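Acetoin utilization protein (Exiguobacterium sibiricum, PDB 2Q04) probably transfers an acetyl group from acetyl-CoA to a substrate not yet identified, as a GNAT-like acetyltransferase. Local coordinates at residues K189-A192 with P193-A197; L12-L16 with G17-I21; G38-F42 with R43-E47; I175-H178 with P179-L183. All coordinates share one frame; numbering follows the deposited sequence.

Interaction 1 (K189-A192 with P193-A197); sequences KHVA and PEVVA
Val-191 and Ala-192 make a local contact at the N-terminus of a helix with Val-195 and Val-196, where the loop after strand 182-187 becomes helix 193-203. Ala-192 is the N-cap residue. It has no side-chain oxygen to act as a cap, and its carbonyl takes the first backbone bonds of the helix, both weak. Val-195 N donates to Ala-192 O at 3.2 Å, with a bent N-H...O angle of 128°. Val-196 N donates to Ala-192 O at 3.4 Å and is straighter, at 157°. Pro-193 is the first residue of the helix. It has no N-H to offer, which a first helical turn tolerates.

The apolar part fits a hydrophobic staple, in which the residue before the N-cap meets the fourth residue of the helix. Val-191 CG1 lies 4.2 Å from Val-196 CG2. Val-191 CG1 is nearer to Val-195 CB, at 3.6 Å, and these two side chains cross at about a right angle. CG1 is the Val-191 branch anti to the backbone N (chi1 174°), and it makes both contacts. On Glu-194 the chain is bent at chi2. This brings Glu-194 OE1 to 3.4 Å from Ala-192 CB, and a carboxylate at this helix end would probably be favoured by the helix dipole.

Upstream, the loop is tied to Glu-127, and the ring of His-190 stacks on His-128. Val-195 and Val-196 face Leu-130 of strand 130-135. Val-195 also touches Asn-92 and Tyr-94, so the helix start packs on strand 130-135 and the loop at these two residues.

Interaction 2 (L12-L16 with G17-I21); sequences LETSL and GPVEI
Leu-12 and Val-19 are paired in a beta hairpin that joins strand 8-12 to strand 19-23. They form an antiparallel hydrogen-bonded pair with both side chains on one face of the sheet. Leu-12 N donates to Val-19 O at 2.8 Å, and Val-19 N returns a bond to Leu-12 O at 2.6 Å. Both bonds are nearly straight.

Two side-chain pairs flank this bridge. Leu-12 and Ile-21 cross obliquely. The end methyl CD1 of Ile-21 meets both Leu-12 CB, at 3.6 Å, and Leu-12 CD2, at 3.7 Å. Thr-14 and Val-19 cross at about a right angle, with methyl against methyl: Thr-14 CG2 is 3.6 Å from Val-19 CG2.

The torsion of Thr-14 (chi1 79°) sends its two branches to different tasks. CG2 goes to the valine, while OG1 sits between the backbone N and the carbonyl carbon and faces the turn. There Thr-14 OG1 accepts from Leu-16 N at 2.9 Å, which makes an ST turn. With an alanine here, Leu-16 N would probably lose its acceptor and Val-19 CG2 the methyl it packs on.

Outside the hairpin, Val-19 touches Phe-107 and Ala-66. Ile-21 packs on Leu-116 and Val-119 of helix 112-121. Gln-68 NE2 bonds to Leu-16 O. A cis peptide bond precedes Pro-18, and at Gly-17 a side chain would collide with Thr-14 N. Gly-17 N bonds to Thr-14 O at 3.2 Å, with the donor standing almost straight above the carbonyl plane.

Interaction 3 (G38-F42 with R43-E47); sequences GLTAF and RQPAE
The loop leading into helix 45-56 brings Thr-40 against Pro-45, within the part of the chain assigned to the GNAT family. Gln-44 is the N-cap residue and Pro-45 opens the helix. Thr-40 and Pro-45 lie side by side, with their side chains pointing the same way. The methyl CG2 of Thr-40 touches two atoms of the proline ring, 3.6 Å from Pro-45 CD and 3.7 Å from Pro-45 CG. Thr-40 has its hydroxyl between the backbone N and the carbonyl carbon (chi1 57°), which leaves CG2 as the branch that meets the ring.

The backbones also meet. Thr-40 CA points its hydrogen at Arg-43 O, 3.4 Å away, in a CA-H...O contact with an angle of 156° at the hydrogen. The bent chain of Gln-44 brings OE1 within 4.2 Å of Thr-40 CG2.

The flanking side chains leave the loop. The Phe-42 ring meets that of His-139 at a tilt, and Phe-42 also packs on Ala-100 and Glu-102 of strand 95-103. Glu-102 bonds to Ala-41 N as well. Arg-43 reaches along helix 45-56 to Ala-51, so the loop lies between this helix and that strand.

Interaction 4 (I175-H178 with P179-L183); sequences IASH and PANCL. With EDO (1,2-ethanediol), chain K.
His-178 and Ala-180 make the first shell, in a type I beta turn from His-178 to Asn-181. Ala-180 N donates to His-178 ND1 at 3.1 Å, with an N-H...N angle of 150° and the donor close to the ring plane. The ring reaches it because CG is anti to the backbone N (chi1 -165°). Ala-180 CB is 3.2 Å from His-178 ND1. The turn is closed by Asn-181 N, which bonds to His-178 O at 2.9 Å from above the carbonyl plane. A leucine in place of His-178 would probably leave Ala-180 N without its mate and the turn less fixed.

Further out, Ile-175 meets Leu-183 at a slant, with Ile-175 CD1 at 3.8 Å from Leu-183 CB. Ile-175 CG2 lies over Cys-182 CA at 4.0 Å. Asn-181 CB comes to 3.4 Å from Ile-175 O. The amide of Asn-181 looks elsewhere: OD1 accepts from Tyr-137 N, and ND2 bonds weakly to Glu-174 O. A 1,2-ethanediol, probably from the crystallisation liquor, donates from O2 to Asn-181 O at 2.8 Å and is also bonded to Thr-170 N.

Outside the turn, the His-178 ring meets the rings of Trp-150 and Tyr-137, at tilted planes. Ala-180 and Cys-182 pack on helix 149-162, and Leu-183 touches helix 193-203. Backbone bonds between Cys-182 and Glu-135 and between Leu-183 and Phe-168 place the emerging strand 182-187 between strands 130-135 and 166-168.

All four contacts are local turns or caps, spread round one compact chain. In chain order they run interaction 2, 3, 4 and then 1, and none touches another. Interactions 2 and 3 have centres 22 Å apart, while the centres of interactions 1 and 2 lie 36 Å apart on opposite sides of the chain's centre. Interactions 2 and 4 reach the same mixed sheet, one at the hairpin 8-12 to 19-23, the other at strand 182-187. Interactions 4 and 1 are linked through that strand and helix 193-203, with centres 25 Å apart. They mark one strand-to-strand hairpin and three places where the chain passes between strand and helix.

Interaction 1 (K189-A192 with P193-A197)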
loop_
_atom_site.group_PDB
_atom_site.type_symbol
_atom_site.label_atom_id
_atom_site.label_comp_id
_atom_site.label_asym_id
_atom_site.label_seq_id
_atom_site.Cartn_x
_atom_site.Cartn_y
_atom_site.Cartn_z
ATOM N N LYS A 189 -6.146 -15.989 -2.044
ATOM C CA LYS A 189 -6.397 -17.423 -2.229
ATOM C C LYS A 189 -7.836 -17.722 -2.704
ATOM O O LYS A 189 -8.075 -18.736 -3.367
ATOM C CB LYS A 189 -6.120 -18.160 -0.896
ATOM C CG LYS A 189 -6.374 -19.646 -0.929
ATOM N N HIS A 190 -8.784 -16.840 -2.350
ATOM C CA HIS A 190 -10.219 -17.024 -2.719
ATOM C C HIS A 190 -10.638 -16.208 -3.939
ATOM O O HIS A 190 -11.821 -16.135 -4.252
ATOM C CB HIS A 190 -11.145 -16.601 -1.555
ATOM C CG HIS A 190 -11.052 -17.471 -0.353
ATOM N ND1 HIS A 190 -10.649 -16.996 0.876
ATOM C CD2 HIS A 190 -11.381 -18.770 -0.166
ATOM C CE1 HIS A 190 -10.703 -17.974 1.762
ATOM N NE2 HIS A 190 -11.146 -19.061 1.157
ATOM N N VAL A 191 -9.695 -15.547 -4.583
ATOM C CA VAL A 191 -10.025 -14.692 -5.713
ATOM C C VAL A 191 -10.360 -15.541 -6.933
ATOM O O VAL A 191 -9.639 -16.485 -7.262
ATOM C CB VAL A 191 -8.877 -13.739 -6.042
ATOM C CG1 VAL A 191 -9.179 -12.946 -7.310
ATOM C CG2 VAL A 191 -8.636 -12.809 -4.876
ATOM N N ALA A 192 -11.467 -15.204 -7.596
ATOM C CA ALA A 192 -11.927 -15.961 -8.754
ATOM C C ALA A 192 -11.055 -15.682 -9.995
ATOM O O ALA A 192 -10.431 -14.626 -10.096
ATOM C CB ALA A 192 -13.364 -15.631 -9.045
ATOM N N PRO A 193 -11.016 -16.642 -10.948
ATOM C CA PRO A 193 -10.266 -16.461 -12.206
ATOM C C PRO A 193 -10.726 -15.242 -13.032
ATOM O O PRO A 193 -9.926 -14.649 -13.756
ATOM C CB PRO A 193 -10.552 -17.762 -12.977
ATOM C CG PRO A 193 -10.953 -18.741 -11.946
ATOM C CD PRO A 193 -11.641 -17.978 -10.874
ATOM N N GLU A 194 -12.009 -14.900 -12.927
ATOM C CA GLU A 194 -12.576 -13.768 -13.667
ATOM C C GLU A 194 -11.950 -12.456 -13.216
ATOM O O GLU A 194 -11.723 -11.565 -14.021
ATOM C CB GLU A 194 -14.101 -13.709 -13.476
ATOM C CG GLU A 194 -14.870 -14.854 -14.148
ATOM C CD GLU A 194 -14.693 -16.195 -13.440
ATOM O OE1 GLU A 194 -14.426 -16.200 -12.221
ATOM O OE2 GLU A 194 -14.838 -17.245 -14.106
ATOM N N VAL A 195 -11.688 -12.350 -11.920
ATOM C CA VAL A 195 -11.065 -11.169 -11.354
ATOM C C VAL A 195 -9.608 -11.050 -11.836
ATOM O O VAL A 195 -9.132 -9.956 -12.143
ATOM C CB VAL A 195 -11.086 -11.224 -9.811
ATOM C CG1 VAL A 195 -10.310 -10.047 -9.215
ATOM C CG2 VAL A 195 -12.524 -11.243 -9.300
ATOM N N VAL A 196 -8.917 -12.183 -11.890
ATOM C CA VAL A 196 -7.541 -12.213 -12.337
ATOM C C VAL A 196 -7.452 -11.874 -13.816
ATOM O O VAL A 196 -6.530 -11.182 -14.250
ATOM C CB VAL A 196 -6.904 -13.591 -12.099
ATOM C CG1 VAL A 196 -5.537 -13.682 -12.793
ATOM C CG2 VAL A 196 -6.767 -13.856 -10.605
ATOM N N ALA A 197 -8.408 -12.374 -14.590
ATOM C CA ALA A 197 -8.445 -12.105 -16.022
ATOM C C ALA A 197 -8.655 -10.625 -16.277
ATOM O O ALA A 197 -8.093 -10.068 -17.210
ATOM C CB ALA A 197 -9.546 -12.914 -16.685
#

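Interaction 2 (L12-L16 with G17-I21)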
loop_
_atom_site.group_PDB
_atom_site.type_symbol
_atom_site.label_atom_id
_atom_site.label_comp_id
_atom_site.label_asym_id
_atom_site.label_seq_id
_atom_site.Cartn_x
_atom_site.Cartn_y
_atom_site.Cartn_z
ATOM N N LEU A 12 5.889 -4.348 17.596
ATOM C CA LEU A 12 7.175 -4.575 16.974
ATOM C C LEU A 12 8.231 -3.865 17.781
ATOM O O LEU A 12 8.087 -2.689 18.103
ATOM C CB LEU A 12 7.175 -4.046 15.526
ATOM C CG LEU A 12 8.469 -4.267 14.730
ATOM C CD1 LEU A 12 8.809 -5.744 14.660
ATOM C CD2 LEU A 12 8.363 -3.681 13.338
ATOM N N GLU A 13 9.262 -4.594 18.169
ATOM C CA GLU A 13 10.377 -4.000 18.866
ATOM C C GLU A 13 11.336 -3.432 17.858
ATOM O O GLU A 13 11.447 -3.947 16.737
ATOM C CB GLU A 13 11.072 -5.032 19.749
ATOM C CG GLU A 13 10.271 -5.391 21.026
ATOM C CD GLU A 13 10.915 -6.494 21.824
ATOM O OE1 GLU A 13 11.462 -7.430 21.203
ATOM O OE2 GLU A 13 10.867 -6.439 23.076
ATOM N N THR A 14 11.953 -2.306 18.207
ATOM C CA THR A 14 12.927 -1.647 17.331
ATOM C C THR A 14 14.038 -1.040 18.179
ATOM O O THR A 14 14.005 -1.119 19.413
ATOM C CB THR A 14 12.267 -0.500 16.473
ATOM O OG1 THR A 14 12.114 0.672 17.269
ATOM C CG2 THR A 14 10.912 -0.921 15.935
ATOM N N SER A 15 15.004 -0.412 17.519
ATOM C CA SER A 15 16.086 0.290 18.209
ATOM C C SER A 15 15.555 1.564 18.880
ATOM O O SER A 15 16.201 2.126 19.753
ATOM C CB SER A 15 17.197 0.640 17.220
ATOM O OG SER A 15 16.665 1.241 16.052
ATOM N N LEU A 16 14.395 2.025 18.423
ATOM C CA LEU A 16 13.716 3.172 19.022
ATOM C C LEU A 16 12.423 2.716 19.714
ATOM O O LEU A 16 11.765 3.497 20.395
ATOM C CB LEU A 16 13.360 4.185 17.925
ATOM C CG LEU A 16 14.482 4.529 16.941
ATOM C CD1 LEU A 16 13.964 5.423 15.857
ATOM C CD2 LEU A 16 15.653 5.186 17.665
ATOM N N GLY A 17 12.108 1.422 19.562
ATOM C CA GLY A 17 10.771 0.889 19.839
ATOM C C GLY A 17 10.442 0.818 21.285
ATOM O O GLY A 17 11.175 1.330 22.103
ATOM N N PRO A 18 9.345 0.118 21.626
ATOM C CA PRO A 18 8.512 -0.671 20.706
ATOM C C PRO A 18 7.511 0.158 19.904
ATOM O O PRO A 18 7.116 1.240 20.324
ATOM C CB PRO A 18 7.764 -1.638 21.649
ATOM C CG PRO A 18 8.138 -1.196 23.085
ATOM C CD PRO A 18 8.808 0.111 22.989
ATOM N N VAL A 19 7.057 -0.403 18.795
ATOM C CA VAL A 19 6.121 0.281 17.900
ATOM C C VAL A 19 4.860 -0.554 17.755
ATOM O O VAL A 19 4.930 -1.753 17.507
ATOM C CB VAL A 19 6.756 0.506 16.466
ATOM C CG1 VAL A 19 5.789 1.244 15.563
ATOM C CG2 VAL A 19 8.078 1.266 16.573
ATOM N N GLU A 20 3.707 0.080 17.921
ATOM C CA GLU A 20 2.442 -0.621 17.807
ATOM C C GLU A 20 1.977 -0.619 16.368
ATOM O O GLU A 20 1.802 0.451 15.744
ATOM C CB GLU A 20 1.384 0.006 18.714
ATOM C CG GLU A 20 1.855 0.234 20.147
ATOM C CD GLU A 20 2.569 -0.978 20.740
ATOM O OE1 GLU A 20 2.084 -2.115 20.551
ATOM O OE2 GLU A 20 3.617 -0.789 21.396
ATOM N N ILE A 21 1.820 -1.815 15.822
ATOM C CA ILE A 21 1.395 -1.988 14.452
ATOM C C ILE A 21 -0.000 -2.562 14.445
ATOM O O ILE A 21 -0.211 -3.702 14.842
ATOM C CB ILE A 21 2.356 -2.895 13.701
ATOM C CG1 ILE A 21 3.742 -2.234 13.673
ATOM C CG2 ILE A 21 1.852 -3.151 12.270
ATOM C CD1 ILE A 21 4.764 -3.030 13.045
#

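Interaction 3 (G38-F42 with R43-E47)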
loop_
_atom_site.group_PDB
_atom_site.type_symbol
_atom_site.label_atom_id
_atom_site.label_comp_id
_atom_site.label_asym_id
_atom_site.label_seq_id
_atom_site.Cartn_x
_atom_site.Cartn_y
_atom_site.Cartn_z
ATOM N N GLY A 38 8.274 13.498 9.488
ATOM C CA GLY A 38 9.118 12.906 8.451
ATOM C C GLY A 38 8.375 12.065 7.420
ATOM O O GLY A 38 9.000 11.308 6.676
ATOM N N LEU A 39 7.047 12.202 7.365
ATOM C CA LEU A 39 6.231 11.446 6.397
ATOM C C LEU A 39 5.690 12.379 5.310
ATOM O O LEU A 39 4.471 12.533 5.149
ATOM C CB LEU A 39 5.080 10.729 7.115
ATOM C CG LEU A 39 5.500 9.630 8.116
ATOM C CD1 LEU A 39 4.341 9.238 8.999
ATOM C CD2 LEU A 39 6.056 8.415 7.398
ATOM N N THR A 40 6.609 12.946 4.520
ATOM C CA THR A 40 6.264 13.975 3.519
ATOM C C THR A 40 6.606 13.541 2.053
ATOM O O THR A 40 6.869 14.390 1.191
ATOM C CB THR A 40 7.007 15.310 3.830
ATOM O OG1 THR A 40 8.420 15.077 3.880
ATOM C CG2 THR A 40 6.547 15.884 5.169
ATOM N N ALA A 41 6.546 12.232 1.783
ATOM C CA ALA A 41 6.888 11.699 0.446
ATOM C C ALA A 41 5.764 11.926 -0.569
ATOM O O ALA A 41 6.009 11.955 -1.780
ATOM C CB ALA A 41 7.224 10.211 0.536
ATOM N N PHE A 42 4.533 12.057 -0.079
ATOM C CA PHE A 42 3.381 12.294 -0.952
ATOM C C PHE A 42 2.874 13.717 -0.823
ATOM O O PHE A 42 2.621 14.382 -1.825
ATOM C CB PHE A 42 2.278 11.284 -0.665
ATOM C CG PHE A 42 2.636 9.885 -1.070
ATOM C CD1 PHE A 42 2.606 9.509 -2.414
ATOM C CD2 PHE A 42 3.108 8.975 -0.136
ATOM C CE1 PHE A 42 2.987 8.235 -2.806
ATOM C CE2 PHE A 42 3.488 7.695 -0.523
ATOM C CZ PHE A 42 3.422 7.328 -1.864
ATOM N N ARG A 43 2.745 14.192 0.413
ATOM C CA ARG A 43 2.408 15.601 0.668
ATOM C C ARG A 43 2.752 15.971 2.116
ATOM O O ARG A 43 3.078 15.099 2.927
ATOM C CB ARG A 43 0.918 15.868 0.380
ATOM C CG ARG A 43 -0.020 15.278 1.394
ATOM C CD ARG A 43 -1.402 15.025 0.807
ATOM N NE ARG A 43 -1.429 13.819 -0.025
ATOM C CZ ARG A 43 -2.542 13.273 -0.519
ATOM N NH1 ARG A 43 -3.729 13.831 -0.287
ATOM N NH2 ARG A 43 -2.469 12.168 -1.256
ATOM N N GLN A 44 2.688 17.264 2.430
ATOM C CA GLN A 44 3.010 17.737 3.780
ATOM C C GLN A 44 2.107 17.029 4.825
ATOM O O GLN A 44 0.972 16.653 4.514
ATOM C CB GLN A 44 2.862 19.255 3.865
ATOM C CG GLN A 44 3.820 20.027 2.931
ATOM C CD GLN A 44 5.292 19.746 3.223
ATOM O OE1 GLN A 44 5.747 19.875 4.359
ATOM N NE2 GLN A 44 6.042 19.393 2.190
ATOM N N PRO A 45 2.613 16.867 6.078
ATOM C CA PRO A 45 1.965 15.942 7.054
ATOM C C PRO A 45 0.512 16.304 7.405
ATOM O O PRO A 45 -0.326 15.411 7.541
ATOM C CB PRO A 45 2.876 16.038 8.300
ATOM C CG PRO A 45 4.156 16.702 7.805
ATOM C CD PRO A 45 3.749 17.589 6.680
ATOM N N ALA A 46 0.220 17.598 7.543
ATOM C CA ALA A 46 -1.145 18.044 7.848
ATOM C C ALA A 46 -2.118 17.576 6.758
ATOM O O ALA A 46 -3.187 17.034 7.055
ATOM C CB ALA A 46 -1.187 19.553 7.981
ATOM N N GLU A 47 -1.712 17.743 5.502
ATOM C CA GLU A 47 -2.546 17.362 4.363
ATOM C C GLU A 47 -2.631 15.840 4.221
ATOM O O GLU A 47 -3.679 15.305 3.877
ATOM C CB GLU A 47 -1.998 17.976 3.053
ATOM C CG GLU A 47 -2.189 19.507 2.926
ATOM C CD GLU A 47 -1.290 20.310 3.878
ATOM O OE1 GLU A 47 -0.334 19.726 4.433
ATOM O OE2 GLU A 47 -1.548 21.525 4.064
#

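Interaction 4 (I175-H178 with P179-L183)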
loop_
_atom_site.group_PDB
_atom_site.type_symbol
_atom_site.label_atom_id
_atom_site.label_comp_id
_atom_site.label_asym_id
_atom_site.label_seq_id
_atom_site.Cartn_x
_atom_site.Cartn_y
_atom_site.Cartn_z
ATOM N N ILE A 175 4.024 3.603 -15.722
ATOM C CA ILE A 175 4.908 2.599 -15.159
ATOM C C ILE A 175 6.006 2.212 -16.143
ATOM O O ILE A 175 7.177 2.137 -15.774
ATOM C CB ILE A 175 4.131 1.351 -14.738
ATOM C CG1 ILE A 175 3.352 1.643 -13.461
ATOM C CG2 ILE A 175 5.088 0.173 -14.513
ATOM C CD1 ILE A 175 2.413 0.579 -13.088
ATOM N N ALA A 176 5.629 2.030 -17.410
ATOM C CA ALA A 176 6.565 1.610 -18.436
ATOM C C ALA A 176 7.638 2.663 -18.710
ATOM O O ALA A 176 8.694 2.346 -19.259
ATOM C CB ALA A 176 5.820 1.282 -19.715
ATOM N N SER A 177 7.370 3.911 -18.324
ATOM C CA SER A 177 8.260 5.039 -18.666
ATOM C C SER A 177 9.671 4.901 -18.064
ATOM O O SER A 177 10.603 5.582 -18.489
ATOM C CB SER A 177 7.655 6.352 -18.186
ATOM O OG SER A 177 7.847 6.519 -16.792
ATOM N N HIS A 178 9.798 4.073 -17.037
ATOM C CA HIS A 178 11.089 3.871 -16.341
ATOM C C HIS A 178 11.106 2.450 -15.742
ATOM O O HIS A 178 10.226 2.107 -14.976
ATOM C CB HIS A 178 11.243 4.923 -15.190
ATOM C CG HIS A 178 12.649 5.047 -14.642
ATOM N ND1 HIS A 178 13.223 4.093 -13.828
ATOM C CD2 HIS A 178 13.557 6.051 -14.737
ATOM C CE1 HIS A 178 14.439 4.482 -13.486
ATOM N NE2 HIS A 178 14.663 5.667 -14.022
ATOM N N PRO A 179 12.116 1.619 -16.115
ATOM C CA PRO A 179 12.175 0.229 -15.650
ATOM C C PRO A 179 12.141 0.061 -14.121
ATOM O O PRO A 179 11.784 -1.000 -13.634
ATOM C CB PRO A 179 13.508 -0.266 -16.186
ATOM C CG PRO A 179 13.804 0.567 -17.301
ATOM C CD PRO A 179 13.199 1.912 -17.054
ATOM N N ALA A 180 12.556 1.085 -13.386
ATOM C CA ALA A 180 12.544 1.016 -11.925
ATOM C C ALA A 180 11.108 1.006 -11.377
ATOM O O ALA A 180 10.834 0.394 -10.329
ATOM C CB ALA A 180 13.325 2.160 -11.327
ATOM N N ASN A 181 10.191 1.684 -12.072
ATOM C CA ASN A 181 8.772 1.663 -11.669
ATOM C C ASN A 181 8.236 0.252 -11.799
ATOM O O ASN A 181 8.792 -0.569 -12.542
ATOM C CB ASN A 181 7.933 2.608 -12.525
ATOM C CG ASN A 181 8.425 4.030 -12.482
ATOM O OD1 ASN A 181 9.109 4.441 -11.541
ATOM N ND2 ASN A 181 8.091 4.797 -13.510
ATOM N N CYS A 182 7.169 -0.051 -11.087
ATOM C CA CYS A 182 6.594 -1.372 -11.179
ATOM C C CYS A 182 5.158 -1.482 -10.688
ATOM O O CYS A 182 4.693 -0.698 -9.866
ATOM C CB CYS A 182 7.473 -2.396 -10.430
ATOM S SG CYS A 182 7.542 -2.191 -8.620
ATOM N N LEU A 183 4.459 -2.448 -11.251
ATOM C CA LEU A 183 3.166 -2.849 -10.790
ATOM C C LEU A 183 3.346 -4.151 -10.065
ATOM O O LEU A 183 4.038 -5.044 -10.544
ATOM C CB LEU A 183 2.222 -3.059 -11.986
ATOM C CG LEU A 183 0.946 -3.879 -11.753
ATOM C CD1 LEU A 183 -0.062 -3.107 -10.885
ATOM C CD2 LEU A 183 0.335 -4.243 -13.093
HETATM C C1 EDO K . 7.670 -2.954 -16.916
HETATM O O1 EDO K . 6.593 -3.845 -17.287
HETATM C C2 EDO K . 7.585 -2.636 -15.418
HETATM O O2 EDO K . 8.814 -2.066 -14.925
#